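Local coordinates for protein B- and T-lymphocyte attenuator (PDB 1XAU) that acts as an inhibitory receptor on lymphocytes, damping antigen receptor signalling through the phosphatases SHP-1 and SHP-2 and interacting with the herpesvirus entry mediator, at residues Q65-W70 with V80-P85; K33-V38 with E72-P77; V14-K19 with C96-N101. All coordinates share one frame; numbering follows the deposited sequence.

Interaction 1. Residues Q65-W70 with V80-P85; sequences QLYTSW and VLHFKP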
loop_
_atom_site.group_PDB
_atom_site.type_symbol
_atom_site.label_atom_id
_atom_site.label_comp_id
_atom_site.label_asym_id
_atom_site.label_seq_id
_atom_site.Cartn_x
_atom_site.Cartn_y
_atom_site.Cartn_z
ATOM N N GLN A 65 -9.879 11.915 2.308
ATOM C CA GLN A 65 -9.149 11.993 1.043
ATOM C C GLN A 65 -8.172 10.819 0.877
ATOM O O GLN A 65 -7.256 10.921 0.073
ATOM C CB GLN A 65 -8.397 13.320 1.064
ATOM C CG GLN A 65 -9.378 14.500 1.140
ATOM C CD GLN A 65 -8.638 15.826 0.991
ATOM O OE1 GLN A 65 -7.605 16.029 1.616
ATOM N NE2 GLN A 65 -9.169 16.724 0.168
ATOM N N LEU A 66 -8.358 9.739 1.629
ATOM C CA LEU A 66 -7.399 8.612 1.557
ATOM C C LEU A 66 -8.224 7.390 1.940
ATOM O O LEU A 66 -8.762 7.335 3.098
ATOM C CB LEU A 66 -6.307 8.755 2.602
ATOM C CG LEU A 66 -5.106 7.843 2.440
ATOM C CD1 LEU A 66 -4.514 8.007 1.086
ATOM C CD2 LEU A 66 -4.046 8.174 3.601
ATOM N N TYR A 67 -8.312 6.407 1.044
ATOM C CA TYR A 67 -9.145 5.240 1.333
ATOM C C TYR A 67 -8.573 4.042 0.627
ATOM O O TYR A 67 -7.686 4.182 -0.210
ATOM C CB TYR A 67 -10.640 5.481 0.933
ATOM C CG TYR A 67 -10.831 5.658 -0.561
ATOM C CD1 TYR A 67 -11.136 4.549 -1.361
ATOM C CD2 TYR A 67 -10.759 6.908 -1.162
ATOM C CE1 TYR A 67 -11.367 4.678 -2.712
ATOM C CE2 TYR A 67 -11.009 7.067 -2.568
ATOM C CZ TYR A 67 -11.302 5.964 -3.322
ATOM O OH TYR A 67 -11.476 6.121 -4.710
ATOM N N THR A 68 -9.111 2.850 0.933
ATOM C CA THR A 68 -8.561 1.643 0.346
ATOM C C THR A 68 -9.616 0.851 -0.387
ATOM O O THR A 68 -10.863 1.078 -0.225
ATOM C CB THR A 68 -7.929 0.717 1.419
ATOM O OG1 THR A 68 -8.946 0.247 2.316
ATOM C CG2 THR A 68 -6.862 1.469 2.301
ATOM N N SER A 69 -9.157 -0.050 -1.238
ATOM C CA SER A 69 -10.109 -0.930 -1.949
ATOM C C SER A 69 -9.336 -2.179 -2.384
ATOM O O SER A 69 -8.075 -2.241 -2.379
ATOM C CB SER A 69 -10.692 -0.272 -3.216
ATOM O OG SER A 69 -9.803 -0.243 -4.319
ATOM N N TRP A 70 -10.105 -3.178 -2.810
ATOM C CA TRP A 70 -9.508 -4.385 -3.345
ATOM C C TRP A 70 -9.887 -4.451 -4.829
ATOM O O TRP A 70 -11.016 -4.148 -5.203
ATOM C CB TRP A 70 -9.990 -5.643 -2.595
ATOM C CG TRP A 70 -9.304 -5.873 -1.355
ATOM C CD1 TRP A 70 -9.682 -5.450 -0.131
ATOM C CD2 TRP A 70 -8.138 -6.679 -1.173
ATOM N NE1 TRP A 70 -8.839 -5.969 0.826
ATOM C CE2 TRP A 70 -7.878 -6.727 0.206
ATOM C CE3 TRP A 70 -7.298 -7.377 -2.048
ATOM C CZ2 TRP A 70 -6.809 -7.454 0.751
ATOM C CZ3 TRP A 70 -6.202 -8.108 -1.500
ATOM C CH2 TRP A 70 -5.977 -8.140 -0.130
ATOM N N VAL A 80 -5.376 -1.713 -2.737
ATOM C CA VAL A 80 -5.017 -0.412 -3.229
ATOM C C VAL A 80 -5.232 0.717 -2.240
ATOM O O VAL A 80 -6.210 0.677 -1.494
ATOM C CB VAL A 80 -5.955 -0.186 -4.420
ATOM C CG1 VAL A 80 -5.588 1.046 -5.177
ATOM C CG2 VAL A 80 -5.879 -1.449 -5.314
ATOM N N LEU A 81 -4.341 1.691 -2.258
ATOM C CA LEU A 81 -4.445 2.907 -1.441
ATOM C C LEU A 81 -4.743 4.018 -2.440
ATOM O O LEU A 81 -3.937 4.299 -3.355
ATOM C CB LEU A 81 -3.130 3.136 -0.672
ATOM C CG LEU A 81 -3.158 4.451 0.126
ATOM C CD1 LEU A 81 -4.186 4.282 1.309
ATOM C CD2 LEU A 81 -1.736 4.755 0.655
ATOM N N HIS A 82 -5.849 4.734 -2.235
ATOM C CA HIS A 82 -6.274 5.802 -3.174
ATOM C C HIS A 82 -6.159 7.170 -2.525
ATOM O O HIS A 82 -6.734 7.388 -1.449
ATOM C CB HIS A 82 -7.736 5.645 -3.495
ATOM C CG HIS A 82 -8.084 4.331 -4.109
ATOM N ND1 HIS A 82 -8.156 4.150 -5.465
ATOM C CD2 HIS A 82 -8.462 3.161 -3.544
ATOM C CE1 HIS A 82 -8.566 2.909 -5.715
ATOM N NE2 HIS A 82 -8.763 2.291 -4.572
ATOM N N PHE A 83 -5.446 8.081 -3.148
ATOM C CA PHE A 83 -5.313 9.435 -2.641
ATOM C C PHE A 83 -6.274 10.290 -3.507
ATOM O O PHE A 83 -6.118 10.362 -4.762
ATOM C CB PHE A 83 -3.891 9.963 -2.890
ATOM C CG PHE A 83 -2.810 9.175 -2.199
ATOM C CD1 PHE A 83 -2.261 9.679 -1.018
ATOM C CD2 PHE A 83 -2.351 7.970 -2.713
ATOM C CE1 PHE A 83 -1.226 8.961 -0.348
ATOM C CE2 PHE A 83 -1.319 7.222 -2.039
ATOM C CZ PHE A 83 -0.768 7.757 -0.842
ATOM N N LYS A 84 -7.210 10.976 -2.858
ATOM C CA LYS A 84 -8.254 11.733 -3.541
ATOM C C LYS A 84 -8.404 13.110 -2.918
ATOM O O LYS A 84 -9.304 13.325 -2.079
ATOM C CB LYS A 84 -9.586 10.972 -3.380
ATOM C CG LYS A 84 -10.783 11.589 -4.159
ATOM C CD LYS A 84 -12.035 10.689 -4.130
ATOM C CE LYS A 84 -13.298 11.492 -4.665
ATOM N NZ LYS A 84 -14.373 10.583 -5.333
ATOM N N PRO A 85 -7.526 14.038 -3.286
ATOM C CA PRO A 85 -6.422 13.853 -4.240
ATOM C C PRO A 85 -5.162 13.698 -3.424
ATOM O O PRO A 85 -5.212 13.804 -2.198
ATOM C CB PRO A 85 -6.372 15.206 -4.961
ATOM C CG PRO A 85 -6.660 16.173 -3.862
ATOM C CD PRO A 85 -7.736 15.466 -2.975
HETATM O O HOH W 1 -4.910 12.126 -0.045
HETATM O O HOH W 2 -14.549 7.461 -4.426
#

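Interaction 2. Residues K33-V38 with E72-P77; sequences KIECPV and ENRSVP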
loop_
_atom_site.group_PDB
_atom_site.type_symbol
_atom_site.label_atom_id
_atom_site.label_comp_id
_atom_site.label_asym_id
_atom_site.label_seq_id
_atom_site.Cartn_x
_atom_site.Cartn_y
_atom_site.Cartn_z
ATOM N N LYS A 33 -2.967 6.423 -7.063
ATOM C CA LYS A 33 -3.076 5.259 -6.231
ATOM C C LYS A 33 -1.787 4.436 -6.192
ATOM O O LYS A 33 -0.944 4.558 -7.121
ATOM C CB LYS A 33 -4.174 4.321 -6.738
ATOM C CG LYS A 33 -4.005 3.798 -8.207
ATOM C CD LYS A 33 -5.167 2.844 -8.617
ATOM C CE LYS A 33 -4.994 2.548 -10.158
ATOM N NZ LYS A 33 -5.840 1.438 -10.811
ATOM N N ILE A 34 -1.586 3.685 -5.098
ATOM C CA ILE A 34 -0.488 2.727 -5.075
ATOM C C ILE A 34 -1.099 1.372 -4.775
ATOM O O ILE A 34 -2.194 1.247 -4.221
ATOM C CB ILE A 34 0.609 3.073 -4.098
ATOM C CG1 ILE A 34 0.056 3.222 -2.730
ATOM C CG2 ILE A 34 1.320 4.369 -4.612
ATOM C CD1 ILE A 34 1.190 3.655 -1.702
ATOM N N GLU A 35 -0.395 0.345 -5.205
ATOM C CA GLU A 35 -0.971 -0.983 -5.161
ATOM C C GLU A 35 -0.109 -1.972 -4.436
ATOM O O GLU A 35 1.106 -1.962 -4.599
ATOM C CB GLU A 35 -1.068 -1.473 -6.601
ATOM C CG GLU A 35 -1.989 -0.614 -7.477
ATOM C CD GLU A 35 -2.173 -1.192 -8.855
ATOM O OE1 GLU A 35 -1.447 -2.153 -9.289
ATOM O OE2 GLU A 35 -3.078 -0.685 -9.516
ATOM N N CYS A 36 -0.781 -2.924 -3.802
ATOM C CA CYS A 36 -0.069 -4.004 -3.087
ATOM C C CYS A 36 -0.629 -5.331 -3.578
ATOM O O CYS A 36 -1.689 -5.736 -3.122
ATOM C CB CYS A 36 -0.311 -3.782 -1.602
ATOM S SG CYS A 36 0.052 -5.110 -0.410
ATOM N N PRO A 37 0.010 -5.976 -4.553
ATOM C CA PRO A 37 -0.501 -7.281 -5.049
ATOM C C PRO A 37 -0.448 -8.288 -3.861
ATOM O O PRO A 37 0.524 -8.302 -3.095
ATOM C CB PRO A 37 0.504 -7.653 -6.122
ATOM C CG PRO A 37 0.986 -6.403 -6.629
ATOM C CD PRO A 37 1.197 -5.572 -5.349
ATOM N N VAL A 38 -1.462 -9.115 -3.691
ATOM C CA VAL A 38 -1.500 -10.061 -2.574
ATOM C C VAL A 38 -1.761 -11.469 -3.052
ATOM O O VAL A 38 -2.821 -11.724 -3.703
ATOM C CB VAL A 38 -2.634 -9.701 -1.556
ATOM C CG1 VAL A 38 -2.581 -10.600 -0.317
ATOM C CG2 VAL A 38 -2.485 -8.174 -1.120
ATOM N N GLU A 72 -10.014 -6.975 -8.157
ATOM C CA GLU A 72 -10.002 -8.363 -8.631
ATOM C C GLU A 72 -9.951 -8.380 -10.163
ATOM O O GLU A 72 -9.904 -9.438 -10.784
ATOM C CB GLU A 72 -11.240 -9.130 -8.119
ATOM C CG GLU A 72 -11.207 -9.348 -6.576
ATOM C CD GLU A 72 -12.001 -8.300 -5.771
ATOM O OE1 GLU A 72 -12.294 -7.197 -6.313
ATOM O OE2 GLU A 72 -12.322 -8.575 -4.578
ATOM N N ASN A 73 -9.953 -7.193 -10.762
ATOM C CA ASN A 73 -9.857 -7.042 -12.233
ATOM C C ASN A 73 -8.441 -7.438 -12.689
ATOM O O ASN A 73 -7.935 -6.880 -13.667
ATOM C CB ASN A 73 -10.073 -5.577 -12.642
ATOM C CG ASN A 73 -8.982 -4.665 -12.091
ATOM O OD1 ASN A 73 -8.044 -5.142 -11.422
ATOM N ND2 ASN A 73 -9.082 -3.364 -12.366
ATOM N N ARG A 74 -7.789 -8.365 -11.974
ATOM C CA ARG A 74 -6.427 -8.767 -12.340
ATOM C C ARG A 74 -6.127 -10.238 -12.104
ATOM O O ARG A 74 -6.964 -10.997 -11.624
ATOM C CB ARG A 74 -5.396 -7.952 -11.566
ATOM C CG ARG A 74 -5.653 -6.491 -11.566
ATOM C CD ARG A 74 -4.485 -5.752 -10.998
ATOM N NE ARG A 74 -4.657 -4.323 -11.229
ATOM C CZ ARG A 74 -4.203 -3.367 -10.421
ATOM N NH1 ARG A 74 -3.537 -3.672 -9.316
ATOM N NH2 ARG A 74 -4.421 -2.097 -10.720
ATOM N N SER A 75 -4.909 -10.630 -12.451
ATOM C CA SER A 75 -4.461 -12.016 -12.286
ATOM C C SER A 75 -4.317 -12.313 -10.783
ATOM O O SER A 75 -4.768 -13.363 -10.278
ATOM C CB SER A 75 -3.117 -12.188 -13.003
ATOM O OG SER A 75 -2.348 -11.007 -12.802
ATOM N N VAL A 76 -3.707 -11.363 -10.083
ATOM C CA VAL A 76 -3.516 -11.443 -8.645
ATOM C C VAL A 76 -4.370 -10.339 -7.973
ATOM O O VAL A 76 -4.443 -9.223 -8.481
ATOM C CB VAL A 76 -2.021 -11.214 -8.306
ATOM C CG1 VAL A 76 -1.831 -11.098 -6.782
ATOM C CG2 VAL A 76 -1.182 -12.381 -8.881
ATOM N N PRO A 77 -5.046 -10.646 -6.860
ATOM C CA PRO A 77 -5.847 -9.576 -6.232
ATOM C C PRO A 77 -4.864 -8.469 -5.836
ATOM O O PRO A 77 -3.691 -8.741 -5.586
ATOM C CB PRO A 77 -6.455 -10.257 -5.005
ATOM C CG PRO A 77 -6.411 -11.741 -5.341
ATOM C CD PRO A 77 -5.093 -11.881 -6.052
HETATM O O HOH W 3 -4.995 -0.072 -13.109
#

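Interaction 3. Residues V14-K19 with C96-N101; sequences VQLNIK and CSTNFN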
loop_
_atom_site.group_PDB
_atom_site.type_symbol
_atom_site.label_atom_id
_atom_site.label_comp_id
_atom_site.label_asym_id
_atom_site.label_seq_id
_atom_site.Cartn_x
_atom_site.Cartn_y
_atom_site.Cartn_z
ATOM N N VAL A 14 1.202 -16.973 1.835
ATOM C CA VAL A 14 0.609 -15.612 1.686
ATOM C C VAL A 14 1.767 -14.654 1.462
ATOM O O VAL A 14 2.743 -14.677 2.219
ATOM C CB VAL A 14 -0.174 -15.182 2.958
ATOM C CG1 VAL A 14 -0.531 -13.694 2.905
ATOM C CG2 VAL A 14 -1.507 -16.038 3.083
ATOM N N GLN A 15 1.687 -13.842 0.412
ATOM C CA GLN A 15 2.786 -12.930 0.157
ATOM C C GLN A 15 2.246 -11.555 -0.215
ATOM O O GLN A 15 1.213 -11.477 -0.855
ATOM C CB GLN A 15 3.578 -13.372 -1.059
ATOM C CG GLN A 15 4.065 -14.737 -1.044
ATOM C CD GLN A 15 5.033 -14.981 -2.194
ATOM O OE1 GLN A 15 4.654 -14.963 -3.394
ATOM N NE2 GLN A 15 6.312 -15.176 -1.831
ATOM N N LEU A 16 3.010 -10.511 0.102
ATOM C CA LEU A 16 2.643 -9.118 -0.296
ATOM C C LEU A 16 3.756 -8.788 -1.300
ATOM O O LEU A 16 4.961 -8.811 -0.971
ATOM C CB LEU A 16 2.697 -8.222 0.948
ATOM C CG LEU A 16 1.756 -8.639 2.051
ATOM C CD1 LEU A 16 1.836 -7.608 3.200
ATOM C CD2 LEU A 16 0.306 -8.722 1.546
ATOM N N ASN A 17 3.334 -8.537 -2.539
ATOM C CA ASN A 17 4.244 -8.432 -3.639
ATOM C C ASN A 17 4.526 -7.098 -4.336
ATOM O O ASN A 17 4.576 -7.022 -5.552
ATOM C CB ASN A 17 3.854 -9.509 -4.666
ATOM C CG ASN A 17 4.149 -10.948 -4.158
ATOM O OD1 ASN A 17 5.003 -11.141 -3.304
ATOM N ND2 ASN A 17 3.469 -11.957 -4.720
ATOM N N ILE A 18 4.708 -6.042 -3.561
ATOM C CA ILE A 18 5.122 -4.769 -4.158
ATOM C C ILE A 18 6.562 -5.106 -4.634
ATOM O O ILE A 18 7.288 -5.780 -3.899
ATOM C CB ILE A 18 5.179 -3.718 -3.049
ATOM C CG1 ILE A 18 3.746 -3.336 -2.678
ATOM C CG2 ILE A 18 6.037 -2.465 -3.468
ATOM C CD1 ILE A 18 3.681 -2.316 -1.515
ATOM N N LYS A 19 6.963 -4.653 -5.816
ATOM C CA LYS A 19 8.342 -4.908 -6.279
ATOM C C LYS A 19 9.364 -4.149 -5.483
ATOM O O LYS A 19 9.109 -3.008 -5.090
ATOM C CB LYS A 19 8.492 -4.506 -7.742
ATOM C CG LYS A 19 8.104 -5.635 -8.697
ATOM C CD LYS A 19 8.343 -5.216 -10.167
ATOM C CE LYS A 19 9.597 -5.895 -10.732
ATOM N NZ LYS A 19 9.534 -7.437 -10.590
ATOM N N CYS A 96 2.778 -2.385 2.765
ATOM C CA CYS A 96 1.537 -2.984 3.257
ATOM C C CYS A 96 1.955 -4.169 4.177
ATOM O O CYS A 96 3.079 -4.695 4.066
ATOM C CB CYS A 96 0.599 -3.404 2.041
ATOM S SG CYS A 96 1.548 -4.337 0.758
ATOM N N SER A 97 1.106 -4.533 5.124
ATOM C CA SER A 97 1.484 -5.638 6.026
ATOM C C SER A 97 0.221 -6.324 6.468
ATOM O O SER A 97 -0.896 -5.806 6.319
ATOM C CB SER A 97 2.236 -5.174 7.293
ATOM O OG SER A 97 1.519 -4.117 7.885
ATOM N N THR A 98 0.389 -7.517 7.023
ATOM C CA THR A 98 -0.779 -8.187 7.489
ATOM C C THR A 98 -0.325 -9.118 8.613
ATOM O O THR A 98 0.798 -9.581 8.604
ATOM C CB THR A 98 -1.479 -8.993 6.346
ATOM O OG1 THR A 98 -2.657 -9.632 6.884
ATOM C CG2 THR A 98 -0.594 -10.094 5.819
ATOM N N ASN A 99 -1.199 -9.332 9.584
ATOM C CA ASN A 99 -0.959 -10.262 10.705
ATOM C C ASN A 99 -1.943 -11.319 10.205
ATOM O O ASN A 99 -3.174 -11.094 10.197
ATOM C CB ASN A 99 -1.453 -9.679 12.047
ATOM C CG ASN A 99 -0.776 -8.377 12.402
ATOM O OD1 ASN A 99 0.366 -8.110 11.947
ATOM N ND2 ASN A 99 -1.444 -7.546 13.239
ATOM N N PHE A 100 -1.432 -12.425 9.705
ATOM C CA PHE A 100 -2.365 -13.420 9.187
ATOM C C PHE A 100 -1.911 -14.769 9.687
ATOM O O PHE A 100 -0.773 -15.168 9.416
ATOM C CB PHE A 100 -2.355 -13.425 7.668
ATOM C CG PHE A 100 -3.405 -14.328 7.067
ATOM C CD1 PHE A 100 -4.763 -13.990 7.146
ATOM C CD2 PHE A 100 -3.040 -15.502 6.400
ATOM C CE1 PHE A 100 -5.752 -14.795 6.562
ATOM C CE2 PHE A 100 -4.017 -16.311 5.820
ATOM C CZ PHE A 100 -5.378 -15.950 5.901
ATOM N N ASN A 101 -2.788 -15.487 10.381
ATOM C CA ASN A 101 -2.351 -16.767 10.944
ATOM C C ASN A 101 -1.544 -16.282 12.170
ATOM O O ASN A 101 -1.997 -15.381 12.903
ATOM C CB ASN A 101 -1.468 -17.505 9.923
ATOM C CG ASN A 101 -0.778 -18.741 10.497
ATOM O OD1 ASN A 101 -1.181 -19.266 11.555
ATOM N ND2 ASN A 101 0.251 -19.240 9.779
#

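Interaction 1. Residues Q65-W70 with V80-P85
Tyr67 and His82 form a hydrogen-bonded pair of an antiparallel hairpin, and their rings lie against each other on one face of the sheet. The planes differ by only 14°, but they are slid apart: the ring centroids of Tyr67 and His82 are 4.5 Å apart and the rings barely overlap. What sits over the phenol is instead His82 CB, 3.7 Å from the Tyr67 centroid, a CH-pi contact. The tyrosine reaches it because its CG is placed between the backbone N and the carbonyl carbon (chi1 65°), which swings the ring over the partner strand. Ser69 OG meets His82 NE2 at 2.8 Å in the plane of the imidazole, and either group could donate. With Val80 CG1 on the imidazole face opposite the phenol, the histidine is flanked on both faces and hydrogen-bonded at one edge, which probably restricts its rotation.

The other face, with Leu66, Leu81 and Phe83 beside Thr68, is largely apolar. Leu66, with CG turned opposite the main-chain N (chi1 -167°), lays CD1 over the Phe83 ring, 3.8 Å from that centroid; the same methyl lies 3.7 Å from Leu81 CD1. Beneath the side chains, His82 N donates to Tyr67 O at 2.8 Å, and Tyr67 N returns the bond to His82 O. Where the pairing ends, Gln65 O accepts from Lys84 N and also from a water at 2.6 Å; that water donates to Pro85 O as well, just after the cis peptide bond that precedes Pro85.

Strand 66-71 is an outermost strand of its sheet. Strand 78-83 lies between it and strand 32-39, where Leu81 pairs with Ile34 and Phe83 with Phe32, while Thr68 and Leu81 rest on Trp49 of strand 47-52 in the facing sheet.

Interaction 2. Residues K33-V38 with E72-P77
Val38 and Pro77 bring the loop between strands 66-71 and 78-83 back alongside strand 32-39 of the immunoglobulin beta sandwich. A charged group and a smaller contact of Val76 and Pro77 with Pro37 and the Val38 backbone make up the interface.

In the charged group, the extended chains of Lys33 and Arg74 come from opposite directions toward Glu35, forming a salt-bridge network as modelled, in which the Lys33-Glu35 arm is long. The ion pair of Glu35 and Arg74 is modelled too short, so this contact is doubtful in detail; as modelled, the carboxylate and guanidinium do not meet flat on, their planes being 40° apart. A water accepts from Lys33 NZ at 2.9 Å and also from the Arg74 guanidinium, at a distance made uncertain by the doubtful place of Arg74 NH2. Glu71 is a second salt-bridge partner for Arg74, so the two cations are probably balanced by acidic groups.

At the smaller contact, Val76 CG1, set opposite its own backbone N (chi1 172°), lies 3.3 Å from Val38 O, with Pro37 CB farther off at 4.2 Å from that methyl. Pro77 also packs on Trp70. One backbone hydrogen bond ties this end of the loop to the strand: Val38 N donates to Pro77 O over 2.9 Å, with an angle of 171° at the hydrogen.

Interaction 3. Residues V14-K19 with C96-N101
Leu16 CD1 fits against the backbone of the facing strand, 3.3 Å from Cys96 O and 3.5 Å from Ser97 CA, the latter tighter than an ordinary carbon-carbon contact. The methyl gets there because CG stands opposite the carbonyl carbon (chi1 -60°) and the rest of the chain runs straight on. Beside it, Cys96 SG is approached by two residues of the 14-19 segment: Leu16 CB at 4.1 Å from that sulfur, and Ile18 CD1 at 3.7 Å from it. At the far end Val14 crosses Phe100 at about a right angle, its CG2 lying obliquely to the ring, 3.7 Å from Phe100 CD2.

Each contact involves a side chain of the 14-19 segment; Leu16 reaches the backbone of the facing strand, while Val14 and Ile18 meet side chains. The segments run in opposite directions, 178° apart, yet the CA atoms of Leu16 and Cys96 are 7.2 Å apart, too far for neighbours within one sheet. Each segment is instead positioned by its own sheet. Gln15 and Asn17 pair through the backbone with Lys39 and Pro37, while Ser97 and Thr98 pair with Thr48 and Ile105. The hydroxyl of Thr98 bonds to Asn46 O, and Cys96 N to Ser107 OG.

Cys96 is joined to Cys36 by a disulfide, and Leu16 also packs on Cys36. A cystine linking the two sheets, with apolar side chains packed around it, is the hallmark core of the immunoglobulin fold.

In the fold
Strand 32-39 connects all three contacts. Interaction 1 joins interaction 2 within one sheet, through Leu81 N and Ile34 O at 2.9 Å, and Trp70 CH2 packs on Val38 CG2 at 3.6 Å. On the other side of that strand interaction 2 meets interaction 3, where Asn17 N lies 2.9 Å from Pro37 O. The disulfide then crosses to the second sheet, with Cys36 SG and Cys96 SG 2.0 Å apart. Interactions 1 and 3 do not touch; their centres are about 18 Å apart, on opposite sides of the chain's centre. Bound cadmium ions lie about 9 Å from the side chain of Ile18, 10 Å from that of Lys33 and 12 Å from that of Phe83.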